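Long-range contacts in coat protein (Leviviridae sp., PDB 6YFR), which probably forms the icosahedral shell of the single-stranded RNA bacteriophage NT-391, assembling as dimers into particles that enclose the genome: residues S2-Q7 with N21-T26; L15-W20 with Q34-E39; S53-I58 with T72-F77. All blocks are in the same frame, centred on the assembly; numbering follows the deposited sequence.

Contact 1 of 3, residues S2-Q7 with N21-T26; sequences SLPVTQ and NVTGST
T23 reaches P4 with one branch and T6 with the other. Its CB stands 4.2 Å from P4 O. OG1 takes the position between the backbone N and the carbonyl carbon (chi1 57°). There it lies beside the P4 ring, 3.4 Å from P4 CB, and gives a weak hydrogen bond to P4 O. CG2 meets T6 OG1 at 3.4 Å and T6 CG2 at 3.6 Å. The T6 and T23 side chains cross at about a right angle. P4 O also accepts T23 N at 2.9 Å, and that donor lies 36° above the carbonyl plane. This is the open end of the first beta hairpin of the coat protein sheet, built by strands 5-9 and 16-22. Here T6 and N21 are an antiparallel hydrogen-bonded pair, with T6 N giving to N21 O and N21 N giving to T6 O. V5 and V22 are a non-hydrogen-bonded one. Their side chains share the face that carries the apolar contacts. V22 CG2 meets both L3 CD1 at 4.0 Å and V5 CG1 at 4.1 Å. V5 packs on F104 of a neighbouring subunit, and L3 N bonds T100 OG1 of that subunit.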
ATOM      1  N   SER A   2     -70.775  20.577  44.108  1.00 38.31           N
ATOM      2  CA  SER A   2     -70.189  19.246  44.120  1.00 32.47           C
ATOM      3  C   SER A   2     -70.925  18.352  43.130  1.00 38.18           C
ATOM      4  O   SER A   2     -72.158  18.311  43.112  1.00 55.71           O
ATOM      5  CB  SER A   2     -70.254  18.653  45.527  1.00 30.08           C
ATOM      6  OG  SER A   2     -69.691  17.353  45.562  1.00 60.27           O
ATOM      7  N   LEU A   3     -70.166  17.654  42.295  1.00 45.17           N
ATOM      8  CA  LEU A   3     -70.778  16.807  41.279  1.00 35.30           C
ATOM      9  C   LEU A   3     -71.274  15.503  41.903  1.00 48.33           C
ATOM     10  O   LEU A   3     -70.644  14.974  42.823  1.00 52.04           O
ATOM     11  CB  LEU A   3     -69.780  16.502  40.163  1.00 41.81           C
ATOM     12  CG  LEU A   3     -69.363  17.680  39.282  1.00 39.49           C
ATOM     13  CD1 LEU A   3     -68.273  17.266  38.304  1.00 38.14           C
ATOM     14  CD2 LEU A   3     -70.567  18.220  38.537  1.00 29.01           C
ATOM     15  N   PRO A   4     -72.401  14.970  41.431  1.00 60.38           N
ATOM     16  CA  PRO A   4     -72.877  13.679  41.938  1.00 51.05           C
ATOM     17  C   PRO A   4     -72.070  12.533  41.349  1.00 47.34           C
ATOM     18  O   PRO A   4     -71.768  12.509  40.153  1.00 62.52           O
ATOM     19  CB  PRO A   4     -74.334  13.636  41.467  1.00 35.98           C
ATOM     20  CG  PRO A   4     -74.324  14.444  40.199  1.00 38.25           C
ATOM     21  CD  PRO A   4     -73.306  15.539  40.416  1.00 65.74           C
ATOM     22  N   VAL A   5     -71.719  11.571  42.202  1.00 49.19           N
ATOM     23  CA  VAL A   5     -70.846  10.476  41.799  1.00 47.81           C
ATOM     24  C   VAL A   5     -71.391   9.151  42.313  1.00 45.22           C
ATOM     25  O   VAL A   5     -72.081   9.089  43.334  1.00 44.66           O
ATOM     26  CB  VAL A   5     -69.396  10.679  42.297  1.00 51.66           C
ATOM     27  CG1 VAL A   5     -68.775  11.910  41.658  1.00 36.93           C
ATOM     28  CG2 VAL A   5     -69.371  10.796  43.813  1.00 20.78           C
ATOM     29  N   THR A   6     -71.078   8.087  41.579  1.00 53.03           N
ATOM     30  CA  THR A   6     -71.265   6.720  42.046  1.00 34.52           C
ATOM     31  C   THR A   6     -69.974   5.950  41.831  1.00 49.11           C
ATOM     32  O   THR A   6     -69.285   6.153  40.827  1.00 43.70           O
ATOM     33  CB  THR A   6     -72.411   6.001  41.316  1.00 42.32           C
ATOM     34  OG1 THR A   6     -72.233   6.136  39.899  1.00 48.79           O
ATOM     35  CG2 THR A   6     -73.762   6.573  41.731  1.00 51.20           C
ATOM     36  N   GLN A   7     -69.646   5.076  42.778  1.00 33.10           N
ATOM     37  CA  GLN A   7     -68.392   4.342  42.703  1.00 46.55           C
ATOM     38  C   GLN A   7     -68.440   3.338  41.559  1.00 28.99           C
ATOM     39  O   GLN A   7     -69.258   2.413  41.571  1.00 50.14           O
ATOM     40  CB  GLN A   7     -68.111   3.638  44.024  1.00 28.99           C
ATOM     41  CG  GLN A   7     -66.699   3.103  44.121  1.00 45.57           C
ATOM     42  CD  GLN A   7     -66.172   3.136  45.536  1.00 59.32           C
ATOM     43  OE1 GLN A   7     -65.111   3.701  45.798  1.00 57.27           O
ATOM     44  NE2 GLN A   7     -66.909   2.526  46.460  1.00 67.58           N
ATOM     45  N   ASN A  21     -67.560   7.590  39.026  1.00 32.51           N
ATOM     46  CA  ASN A  21     -68.054   8.240  37.822  1.00 43.43           C
ATOM     47  C   ASN A  21     -69.074   9.308  38.194  1.00 43.69           C
ATOM     48  O   ASN A  21     -69.883   9.119  39.111  1.00 45.50           O
ATOM     49  CB  ASN A  21     -68.694   7.233  36.861  1.00 25.11           C
ATOM     50  CG  ASN A  21     -67.673   6.371  36.145  1.00 41.34           C
ATOM     51  OD1 ASN A  21     -66.468   6.612  36.226  1.00 51.90           O
ATOM     52  ND2 ASN A  21     -68.156   5.362  35.427  1.00 45.49           N
ATOM     53  N   VAL A  22     -69.024  10.427  37.475  1.00 34.98           N
ATOM     54  CA  VAL A  22     -70.009  11.491  37.629  1.00 49.78           C
ATOM     55  C   VAL A  22     -71.291  11.075  36.924  1.00 39.11           C
ATOM     56  O   VAL A  22     -71.284  10.766  35.727  1.00 57.09           O
ATOM     57  CB  VAL A  22     -69.475  12.814  37.060  1.00 39.74           C
ATOM     58  CG1 VAL A  22     -70.579  13.854  37.022  1.00 32.94           C
ATOM     59  CG2 VAL A  22     -68.301  13.299  37.874  1.00 35.56           C
ATOM     60  N   THR A  23     -72.396  11.070  37.658  1.00 46.54           N
ATOM     61  CA  THR A  23     -73.663  10.605  37.113  1.00 48.55           C
ATOM     62  C   THR A  23     -74.364  11.722  36.349  1.00 46.01           C
ATOM     63  O   THR A  23     -74.158  12.909  36.611  1.00 62.69           O
ATOM     64  CB  THR A  23     -74.576  10.091  38.227  1.00 39.23           C
ATOM     65  OG1 THR A  23     -74.767  11.128  39.198  1.00 66.22           O
ATOM     66  CG2 THR A  23     -73.974   8.847  38.906  1.00 53.59           C
ATOM     67  N   GLY A  24     -75.191  11.323  35.384  1.00 64.14           N
ATOM     68  CA  GLY A  24     -75.977  12.266  34.611  1.00 60.02           C
ATOM     69  C   GLY A  24     -75.229  12.985  33.515  1.00 50.69           C
ATOM     70  O   GLY A  24     -75.703  14.020  33.033  1.00 70.52           O
ATOM     71  N   SER A  25     -74.074  12.478  33.105  1.00 61.33           N
ATOM     72  CA  SER A  25     -73.306  13.139  32.063  1.00 66.84           C
ATOM     73  C   SER A  25     -73.906  12.845  30.694  1.00 64.71           C
ATOM     74  O   SER A  25     -74.497  11.785  30.462  1.00 53.93           O
ATOM     75  CB  SER A  25     -71.845  12.695  32.103  1.00 55.37           C
ATOM     76  OG  SER A  25     -71.058  13.480  31.225  1.00 62.18           O
ATOM     77  N   THR A  26     -73.754  13.803  29.781  1.00 87.33           N
ATOM     78  CA  THR A  26     -74.316  13.676  28.444  1.00 72.39           C
ATOM     79  C   THR A  26     -73.310  13.198  27.409  1.00 72.81           C
ATOM     80  O   THR A  26     -73.721  12.728  26.342  1.00 90.57           O
ATOM     81  CB  THR A  26     -74.906  15.015  27.982  1.00 51.51           C
ATOM     82  OG1 THR A  26     -75.493  14.855  26.686  1.00102.86           O
ATOM     83  CG2 THR A  26     -73.823  16.086  27.914  1.00 48.05           C
TER

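Contact 2 of 3, residues L15-W20 with Q34-E39; sequences LGKSTW and QVVQTE
The W20 ring lies beside Q37, with the indole and amide planes 9° apart. One face of the ring carries S18 OG, offset toward the rim. V35 O and Q37 N lie at its edge, in the ring plane, with V35 O 3.2 Å from W20 CE3. Q37 OE1 is 3.7 Å from W20 CH2. F104 of a neighbouring subunit stacks edge-to-face with W20. The two segments belong to an antiparallel beta hairpin, strands 16-22 and 34-41, within the five-stranded antiparallel sheet of the chain, as in other RNA phage coat proteins. The strand segments run at 160° to each other. Three hydrogen-bonded pairs, G16 with E39, S18 with Q37 and W20 with V35, supply six backbone bonds.

The chain of Q37 is extended, with CG anti to N (chi1 179°), and this brings its amide level with the indole. Q37 NE2 gives a hydrogen bond to E39 OE2 at 3.1 Å, in the amide plane, using the anti lone pair of that oxygen. The same amide also bonds S111 and R108 of the neighbouring subunit. E39 OE1 bonds S50 in the next strand. The buried polar ends are thus tied both within the sheet and across the dimer. On the other face K17 CG runs alongside T38 OG1 at 3.5 Å. Farther along, T19 CG2 meets V36 CG2 at 3.7 Å.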
ATOM      1  N   LEU A  15     -53.474  -0.169  48.834  1.00 36.49           N
ATOM      2  CA  LEU A  15     -52.794   0.570  47.783  1.00 37.95           C
ATOM      3  C   LEU A  15     -53.458   0.298  46.440  1.00 44.18           C
ATOM      4  O   LEU A  15     -54.086  -0.745  46.236  1.00 48.67           O
ATOM      5  CB  LEU A  15     -51.317   0.192  47.724  1.00 30.92           C
ATOM      6  CG  LEU A  15     -50.582   0.335  49.056  1.00 42.05           C
ATOM      7  CD1 LEU A  15     -49.195  -0.259  48.941  1.00 39.56           C
ATOM      8  CD2 LEU A  15     -50.518   1.796  49.468  1.00 40.16           C
ATOM      9  N   GLY A  16     -53.318   1.252  45.525  1.00 38.39           N
ATOM     10  CA  GLY A  16     -53.912   1.120  44.212  1.00 41.24           C
ATOM     11  C   GLY A  16     -54.768   2.308  43.828  1.00 43.75           C
ATOM     12  O   GLY A  16     -54.473   3.446  44.215  1.00 57.92           O
ATOM     13  N   LYS A  17     -55.849   2.047  43.089  1.00 37.66           N
ATOM     14  CA  LYS A  17     -56.733   3.084  42.573  1.00 36.86           C
ATOM     15  C   LYS A  17     -58.184   2.726  42.847  1.00 35.10           C
ATOM     16  O   LYS A  17     -58.564   1.553  42.810  1.00 37.78           O
ATOM     17  CB  LYS A  17     -56.551   3.293  41.059  1.00 21.65           C
ATOM     18  CG  LYS A  17     -55.254   3.976  40.653  1.00 74.62           C
ATOM     19  CD  LYS A  17     -55.301   4.426  39.194  1.00 60.03           C
ATOM     20  CE  LYS A  17     -55.551   3.258  38.248  1.00 86.38           C
ATOM     21  NZ  LYS A  17     -55.501   3.667  36.814  1.00 98.10           N
ATOM     22  N   SER A  18     -58.988   3.751  43.115  1.00 41.64           N
ATOM     23  CA  SER A  18     -60.435   3.641  43.198  1.00 30.26           C
ATOM     24  C   SER A  18     -61.029   4.765  42.360  1.00 46.39           C
ATOM     25  O   SER A  18     -60.495   5.877  42.353  1.00 48.34           O
ATOM     26  CB  SER A  18     -60.919   3.728  44.649  1.00 28.94           C
ATOM     27  OG  SER A  18     -62.319   3.929  44.714  1.00 98.21           O
ATOM     28  N   THR A  19     -62.114   4.481  41.636  1.00 30.55           N
ATOM     29  CA  THR A  19     -62.687   5.472  40.732  1.00 35.73           C
ATOM     30  C   THR A  19     -64.189   5.606  40.937  1.00 38.63           C
ATOM     31  O   THR A  19     -64.901   4.612  41.108  1.00 60.42           O
ATOM     32  CB  THR A  19     -62.409   5.133  39.256  1.00 38.46           C
ATOM     33  OG1 THR A  19     -63.066   3.911  38.907  1.00 58.13           O
ATOM     34  CG2 THR A  19     -60.914   4.997  38.999  1.00 22.76           C
ATOM     35  N   TRP A  20     -64.650   6.854  40.918  1.00 47.90           N
ATOM     36  CA  TRP A  20     -66.058   7.216  40.889  1.00 43.29           C
ATOM     37  C   TRP A  20     -66.373   7.871  39.552  1.00 41.24           C
ATOM     38  O   TRP A  20     -65.555   8.627  39.013  1.00 46.20           O
ATOM     39  CB  TRP A  20     -66.408   8.198  42.009  1.00 34.09           C
ATOM     40  CG  TRP A  20     -66.191   7.690  43.392  1.00 40.05           C
ATOM     41  CD1 TRP A  20     -67.148   7.262  44.264  1.00 30.84           C
ATOM     42  CD2 TRP A  20     -64.940   7.573  44.079  1.00 22.15           C
ATOM     43  NE1 TRP A  20     -66.572   6.879  45.450  1.00 47.57           N
ATOM     44  CE2 TRP A  20     -65.217   7.060  45.363  1.00 25.48           C
ATOM     45  CE3 TRP A  20     -63.614   7.844  43.734  1.00 32.81           C
ATOM     46  CZ2 TRP A  20     -64.218   6.815  46.299  1.00 28.41           C
ATOM     47  CZ3 TRP A  20     -62.622   7.600  44.669  1.00 35.77           C
ATOM     48  CH2 TRP A  20     -62.930   7.092  45.935  1.00 26.45           C
ATOM     49  N   GLN A  34     -64.592  11.714  35.764  1.00 39.46           N
ATOM     50  CA  GLN A  34     -64.167  10.737  36.753  1.00 28.34           C
ATOM     51  C   GLN A  34     -63.463  11.404  37.924  1.00 44.06           C
ATOM     52  O   GLN A  34     -62.857  12.474  37.789  1.00 45.71           O
ATOM     53  CB  GLN A  34     -63.230   9.690  36.140  1.00 30.12           C
ATOM     54  CG  GLN A  34     -63.928   8.643  35.298  1.00 55.75           C
ATOM     55  CD  GLN A  34     -63.015   7.484  34.958  1.00 48.86           C
ATOM     56  OE1 GLN A  34     -61.791   7.628  34.944  1.00 53.46           O
ATOM     57  NE2 GLN A  34     -63.603   6.323  34.691  1.00 67.89           N
ATOM     58  N   VAL A  35     -63.550  10.747  39.080  1.00 31.05           N
ATOM     59  CA  VAL A  35     -62.752  11.075  40.256  1.00 32.74           C
ATOM     60  C   VAL A  35     -61.970   9.827  40.644  1.00 40.84           C
ATOM     61  O   VAL A  35     -62.554   8.754  40.821  1.00 49.09           O
ATOM     62  CB  VAL A  35     -63.623  11.557  41.429  1.00 35.75           C
ATOM     63  CG1 VAL A  35     -62.741  12.042  42.570  1.00 30.56           C
ATOM     64  CG2 VAL A  35     -64.573  12.655  40.980  1.00 24.56           C
ATOM     65  N   VAL A  36     -60.657   9.962  40.773  1.00 39.42           N
ATOM     66  CA  VAL A  36     -59.768   8.835  41.023  1.00 33.20           C
ATOM     67  C   VAL A  36     -58.990   9.112  42.300  1.00 30.82           C
ATOM     68  O   VAL A  36     -58.325  10.149  42.412  1.00 64.06           O
ATOM     69  CB  VAL A  36     -58.812   8.596  39.845  1.00 29.38           C
ATOM     70  CG1 VAL A  36     -57.935   7.384  40.108  1.00 26.53           C
ATOM     71  CG2 VAL A  36     -59.595   8.429  38.554  1.00 39.21           C
ATOM     72  N   GLN A  37     -59.072   8.196  43.259  1.00 26.30           N
ATOM     73  CA  GLN A  37     -58.217   8.226  44.439  1.00 39.31           C
ATOM     74  C   GLN A  37     -57.124   7.177  44.292  1.00 30.93           C
ATOM     75  O   GLN A  37     -57.404   6.021  43.957  1.00 48.90           O
ATOM     76  CB  GLN A  37     -59.007   7.975  45.725  1.00 28.08           C
ATOM     77  CG  GLN A  37     -58.118   7.970  46.962  1.00 26.66           C
ATOM     78  CD  GLN A  37     -58.845   7.557  48.227  1.00 41.75           C
ATOM     79  OE1 GLN A  37     -60.059   7.342  48.226  1.00 36.99           O
ATOM     80  NE2 GLN A  37     -58.098   7.443  49.323  1.00 32.86           N
ATOM     81  N   THR A  38     -55.887   7.582  44.550  1.00 34.54           N
ATOM     82  CA  THR A  38     -54.714   6.734  44.390  1.00 41.66           C
ATOM     83  C   THR A  38     -53.952   6.685  45.706  1.00 38.55           C
ATOM     84  O   THR A  38     -53.773   7.716  46.359  1.00 49.56           O
ATOM     85  CB  THR A  38     -53.806   7.262  43.274  1.00 23.23           C
ATOM     86  OG1 THR A  38     -54.459   7.093  42.010  1.00 59.82           O
ATOM     87  CG2 THR A  38     -52.473   6.535  43.258  1.00 59.70           C
ATOM     88  N   GLU A  39     -53.522   5.490  46.103  1.00 47.58           N
ATOM     89  CA  GLU A  39     -52.646   5.322  47.260  1.00 25.88           C
ATOM     90  C   GLU A  39     -51.450   4.490  46.816  1.00 38.79           C
ATOM     91  O   GLU A  39     -51.575   3.279  46.608  1.00 46.20           O
ATOM     92  CB  GLU A  39     -53.380   4.661  48.427  1.00 36.56           C
ATOM     93  CG  GLU A  39     -54.575   5.451  48.936  1.00 38.72           C
ATOM     94  CD  GLU A  39     -54.191   6.797  49.527  1.00 32.60           C
ATOM     95  OE1 GLU A  39     -53.017   6.974  49.917  1.00 35.34           O
ATOM     96  OE2 GLU A  39     -55.070   7.681  49.607  1.00 42.55           O
TER

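Contact 3 of 3, residues S53-I58 with T72-F77; sequences SVYYYI and TIRCEF
S53-I58 and T72-F77 run antiparallel at 167°, their axes 4.6 Å apart at closest approach, and two hydrogen-bonded pairs, V54 with C75 and Y56 with I73, give four backbone bonds. S53 with E76, Y55 with R74 and Y57 with T72 are the non-hydrogen-bonded pairs.

Y57 and T72 lie side by side. CG of Y57 is anti to its carbonyl carbon (chi1 -52°), and the ring leans toward the partner strand. T72 OG1 sits near the ring plane, at the edge, 3.3 Å from Y57 CD1. Y55 turns its ring in a similar way toward R74. R74 NE lies at the ring edge, 3.4 Å from Y55 CE1, and R74 CD is also at that edge. The guanidinium plane stands 79° from the ring, so the two groups do not stack. The R74 side chain is poorly ordered, and its place is less certain. E76 OE2 lies 3.3 Å from Y55 OH.

On the opposite face the contacts across the strands are apolar. I73 CB meets Y56 CB at 4.2 Å, and I73 CG1 meets I58 CG2 at 4.1 Å. V54 CB and C75 CB are 4.3 Å apart. The Y56 ring leads away from strand 70-82 and packs on L3 and P33 of its own chain and on R93 of a neighbouring subunit.

The face of Y55, Y57 and R74 lies away from the helices. As in related RNA phage coats, it probably looks toward the particle interior. Strand 34-41 lies along S53-I58, with V35 against V54 and V36 against Y55. F77 packs on L98 and M101 of helix 90-107. On its other edge, T72-F77 pairs through C75, E76 and F77, antiparallel, with a strand of the neighbouring subunit, which carries the sheet on across the dimer.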
ATOM      1  N   SER A  53     -57.864  12.956  42.060  1.00 38.18           N
ATOM      2  CA  SER A  53     -57.815  13.557  40.735  1.00 28.39           C
ATOM      3  C   SER A  53     -59.220  13.641  40.166  1.00 31.14           C
ATOM      4  O   SER A  53     -59.941  12.640  40.133  1.00 43.61           O
ATOM      5  CB  SER A  53     -56.912  12.747  39.801  1.00 32.64           C
ATOM      6  OG  SER A  53     -55.594  12.665  40.317  1.00 54.75           O
ATOM      7  N   VAL A  54     -59.609  14.828  39.722  1.00 35.56           N
ATOM      8  CA  VAL A  54     -60.899  15.043  39.082  1.00 28.75           C
ATOM      9  C   VAL A  54     -60.627  15.402  37.631  1.00 38.69           C
ATOM     10  O   VAL A  54     -60.002  16.435  37.344  1.00 44.87           O
ATOM     11  CB  VAL A  54     -61.712  16.138  39.787  1.00 38.07           C
ATOM     12  CG1 VAL A  54     -63.042  16.325  39.086  1.00 30.47           C
ATOM     13  CG2 VAL A  54     -61.920  15.778  41.248  1.00 29.72           C
ATOM     14  N   TYR A  55     -61.074  14.534  36.723  1.00 31.15           N
ATOM     15  CA  TYR A  55     -60.979  14.752  35.285  1.00 36.04           C
ATOM     16  C   TYR A  55     -62.387  15.013  34.767  1.00 38.04           C
ATOM     17  O   TYR A  55     -63.231  14.109  34.776  1.00 37.98           O
ATOM     18  CB  TYR A  55     -60.362  13.542  34.584  1.00 32.39           C
ATOM     19  CG  TYR A  55     -59.055  13.064  35.175  1.00 32.55           C
ATOM     20  CD1 TYR A  55     -57.874  13.756  34.951  1.00 43.85           C
ATOM     21  CD2 TYR A  55     -59.000  11.906  35.941  1.00 50.03           C
ATOM     22  CE1 TYR A  55     -56.674  13.319  35.483  1.00 61.06           C
ATOM     23  CE2 TYR A  55     -57.804  11.459  36.478  1.00 41.14           C
ATOM     24  CZ  TYR A  55     -56.645  12.169  36.246  1.00 52.37           C
ATOM     25  OH  TYR A  55     -55.455  11.729  36.779  1.00 64.71           O
ATOM     26  N   TYR A  56     -62.648  16.243  34.320  1.00 31.91           N
ATOM     27  CA  TYR A  56     -63.937  16.599  33.729  1.00 32.97           C
ATOM     28  C   TYR A  56     -63.714  16.887  32.249  1.00 63.07           C
ATOM     29  O   TYR A  56     -63.061  17.873  31.894  1.00 52.68           O
ATOM     30  CB  TYR A  56     -64.560  17.801  34.433  1.00 33.26           C
ATOM     31  CG  TYR A  56     -66.015  18.020  34.078  1.00 29.34           C
ATOM     32  CD1 TYR A  56     -67.027  17.494  34.868  1.00 42.84           C
ATOM     33  CD2 TYR A  56     -66.375  18.752  32.953  1.00 51.33           C
ATOM     34  CE1 TYR A  56     -68.360  17.689  34.548  1.00 31.90           C
ATOM     35  CE2 TYR A  56     -67.705  18.953  32.625  1.00 36.05           C
ATOM     36  CZ  TYR A  56     -68.692  18.417  33.425  1.00 28.68           C
ATOM     37  OH  TYR A  56     -70.018  18.613  33.105  1.00 47.49           O
ATOM     38  N   TYR A  57     -64.254  16.029  31.391  1.00 36.84           N
ATOM     39  CA  TYR A  57     -64.080  16.164  29.951  1.00 32.69           C
ATOM     40  C   TYR A  57     -65.202  17.033  29.399  1.00 45.04           C
ATOM     41  O   TYR A  57     -66.384  16.705  29.557  1.00 38.83           O
ATOM     42  CB  TYR A  57     -64.059  14.790  29.286  1.00 29.56           C
ATOM     43  CG  TYR A  57     -63.062  13.845  29.916  1.00 33.88           C
ATOM     44  CD1 TYR A  57     -61.699  13.981  29.676  1.00 31.35           C
ATOM     45  CD2 TYR A  57     -63.481  12.822  30.757  1.00 31.85           C
ATOM     46  CE1 TYR A  57     -60.780  13.120  30.255  1.00 35.99           C
ATOM     47  CE2 TYR A  57     -62.571  11.954  31.339  1.00 54.85           C
ATOM     48  CZ  TYR A  57     -61.223  12.108  31.085  1.00 31.99           C
ATOM     49  OH  TYR A  57     -60.316  11.247  31.662  1.00 51.87           O
ATOM     50  N   ILE A  58     -64.833  18.136  28.756  1.00 46.76           N
ATOM     51  CA  ILE A  58     -65.799  19.130  28.296  1.00 35.71           C
ATOM     52  C   ILE A  58     -65.517  19.448  26.830  1.00 46.02           C
ATOM     53  O   ILE A  58     -64.349  19.596  26.438  1.00 47.34           O
ATOM     54  CB  ILE A  58     -65.756  20.384  29.188  1.00 55.76           C
ATOM     55  CG1 ILE A  58     -66.853  21.379  28.813  1.00 40.07           C
ATOM     56  CG2 ILE A  58     -64.380  21.048  29.144  1.00 25.80           C
ATOM     57  CD1 ILE A  58     -66.963  22.540  29.782  1.00 52.80           C
ATOM     58  N   THR A  72     -59.932  18.988  28.841  1.00 51.00           N
ATOM     59  CA  THR A  72     -60.022  18.344  30.143  1.00 35.66           C
ATOM     60  C   THR A  72     -59.772  19.380  31.226  1.00 35.09           C
ATOM     61  O   THR A  72     -58.710  20.013  31.251  1.00 52.28           O
ATOM     62  CB  THR A  72     -59.020  17.195  30.263  1.00 40.98           C
ATOM     63  OG1 THR A  72     -59.270  16.233  29.232  1.00 57.13           O
ATOM     64  CG2 THR A  72     -59.149  16.524  31.617  1.00 47.96           C
ATOM     65  N   ILE A  73     -60.755  19.565  32.103  1.00 39.34           N
ATOM     66  CA  ILE A  73     -60.560  20.314  33.338  1.00 28.97           C
ATOM     67  C   ILE A  73     -59.993  19.337  34.363  1.00 32.55           C
ATOM     68  O   ILE A  73     -60.667  18.380  34.761  1.00 46.34           O
ATOM     69  CB  ILE A  73     -61.865  20.948  33.827  1.00 27.87           C
ATOM     70  CG1 ILE A  73     -62.491  21.786  32.710  1.00 28.70           C
ATOM     71  CG2 ILE A  73     -61.611  21.807  35.047  1.00 37.30           C
ATOM     72  CD1 ILE A  73     -63.825  22.395  33.077  1.00 27.26           C
ATOM     73  N   ARG A  74     -58.742  19.551  34.757  1.00 35.47           N
ATOM     74  CA  ARG A  74     -58.035  18.668  35.675  1.00 30.43           C
ATOM     75  C   ARG A  74     -57.834  19.368  37.008  1.00 37.10           C
ATOM     76  O   ARG A  74     -57.375  20.519  37.054  1.00 46.33           O
ATOM     77  CB  ARG A  74     -56.676  18.242  35.114  1.00 32.42           C
ATOM     78  CG  ARG A  74     -56.706  16.975  34.291  1.00 84.77           C
ATOM     79  CD  ARG A  74     -55.301  16.522  33.932  1.00 82.42           C
ATOM     80  NE  ARG A  74     -55.317  15.341  33.073  1.00146.87           N
ATOM     81  CZ  ARG A  74     -55.366  15.381  31.745  1.00113.95           C
ATOM     82  NH1 ARG A  74     -55.400  16.550  31.116  1.00 90.49           N
ATOM     83  NH2 ARG A  74     -55.378  14.256  31.045  1.00 88.39           N
ATOM     84  N   CYS A  75     -58.169  18.662  38.087  1.00 29.95           N
ATOM     85  CA  CYS A  75     -57.908  19.135  39.442  1.00 30.52           C
ATOM     86  C   CYS A  75     -57.214  18.023  40.214  1.00 28.32           C
ATOM     87  O   CYS A  75     -57.790  16.948  40.410  1.00 50.92           O
ATOM     88  CB  CYS A  75     -59.205  19.556  40.133  1.00 20.09           C
ATOM     89  SG  CYS A  75     -58.969  20.283  41.763  1.00 40.14           S
ATOM     90  N   GLU A  76     -55.987  18.286  40.658  1.00 43.02           N
ATOM     91  CA  GLU A  76     -55.138  17.288  41.296  1.00 34.81           C
ATOM     92  C   GLU A  76     -54.836  17.679  42.736  1.00 29.52           C
ATOM     93  O   GLU A  76     -54.694  18.862  43.062  1.00 32.45           O
ATOM     94  CB  GLU A  76     -53.811  17.115  40.539  1.00 23.13           C
ATOM     95  CG  GLU A  76     -53.947  16.644  39.099  1.00 27.51           C
ATOM     96  CD  GLU A  76     -54.191  15.150  38.989  1.00 67.37           C
ATOM     97  OE1 GLU A  76     -54.254  14.475  40.040  1.00 64.75           O
ATOM     98  OE2 GLU A  76     -54.314  14.649  37.849  1.00 60.38           O
ATOM     99  N   PHE A  77     -54.715  16.661  43.587  1.00 39.16           N
ATOM    100  CA  PHE A  77     -54.335  16.810  44.984  1.00 20.95           C
ATOM    101  C   PHE A  77     -53.444  15.640  45.368  1.00 32.83           C
ATOM    102  O   PHE A  77     -53.733  14.492  45.018  1.00 35.42           O
ATOM    103  CB  PHE A  77     -55.572  16.855  45.893  1.00 37.03           C
ATOM    104  CG  PHE A  77     -55.284  16.594  47.354  1.00 24.23           C
ATOM    105  CD1 PHE A  77     -55.098  17.646  48.233  1.00 25.53           C
ATOM    106  CD2 PHE A  77     -55.235  15.297  47.852  1.00 27.92           C
ATOM    107  CE1 PHE A  77     -54.848  17.412  49.578  1.00 40.31           C
ATOM    108  CE2 PHE A  77     -54.979  15.057  49.192  1.00 28.34           C
ATOM    109  CZ  PHE A  77     -54.785  16.115  50.057  1.00 32.01           C
TER

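Overall arrangement
The three contacts lie in one antiparallel sheet and follow its strand order. Contacts 1 and 2 share strand 16-22, and their centres are about 15 Å apart. N21 OD1 and Q34 NE2, at 3.3 Å, probably form a hydrogen bond between them. Contacts 2 and 3 have centres about 13 Å apart and join through neighbouring strands 34-41 and 47-59. V36 N to S53 O is 2.8 Å there. Contacts 1 and 3 share no strand, yet L3 CD1 reaches Y56 CD1 at 3.7 Å, with centres about 13 Å apart. All three touch a neighbouring subunit: contacts 1 and 2 meet its helices, contact 2 also the residues just after them, and contact 3 also meets its edge strand.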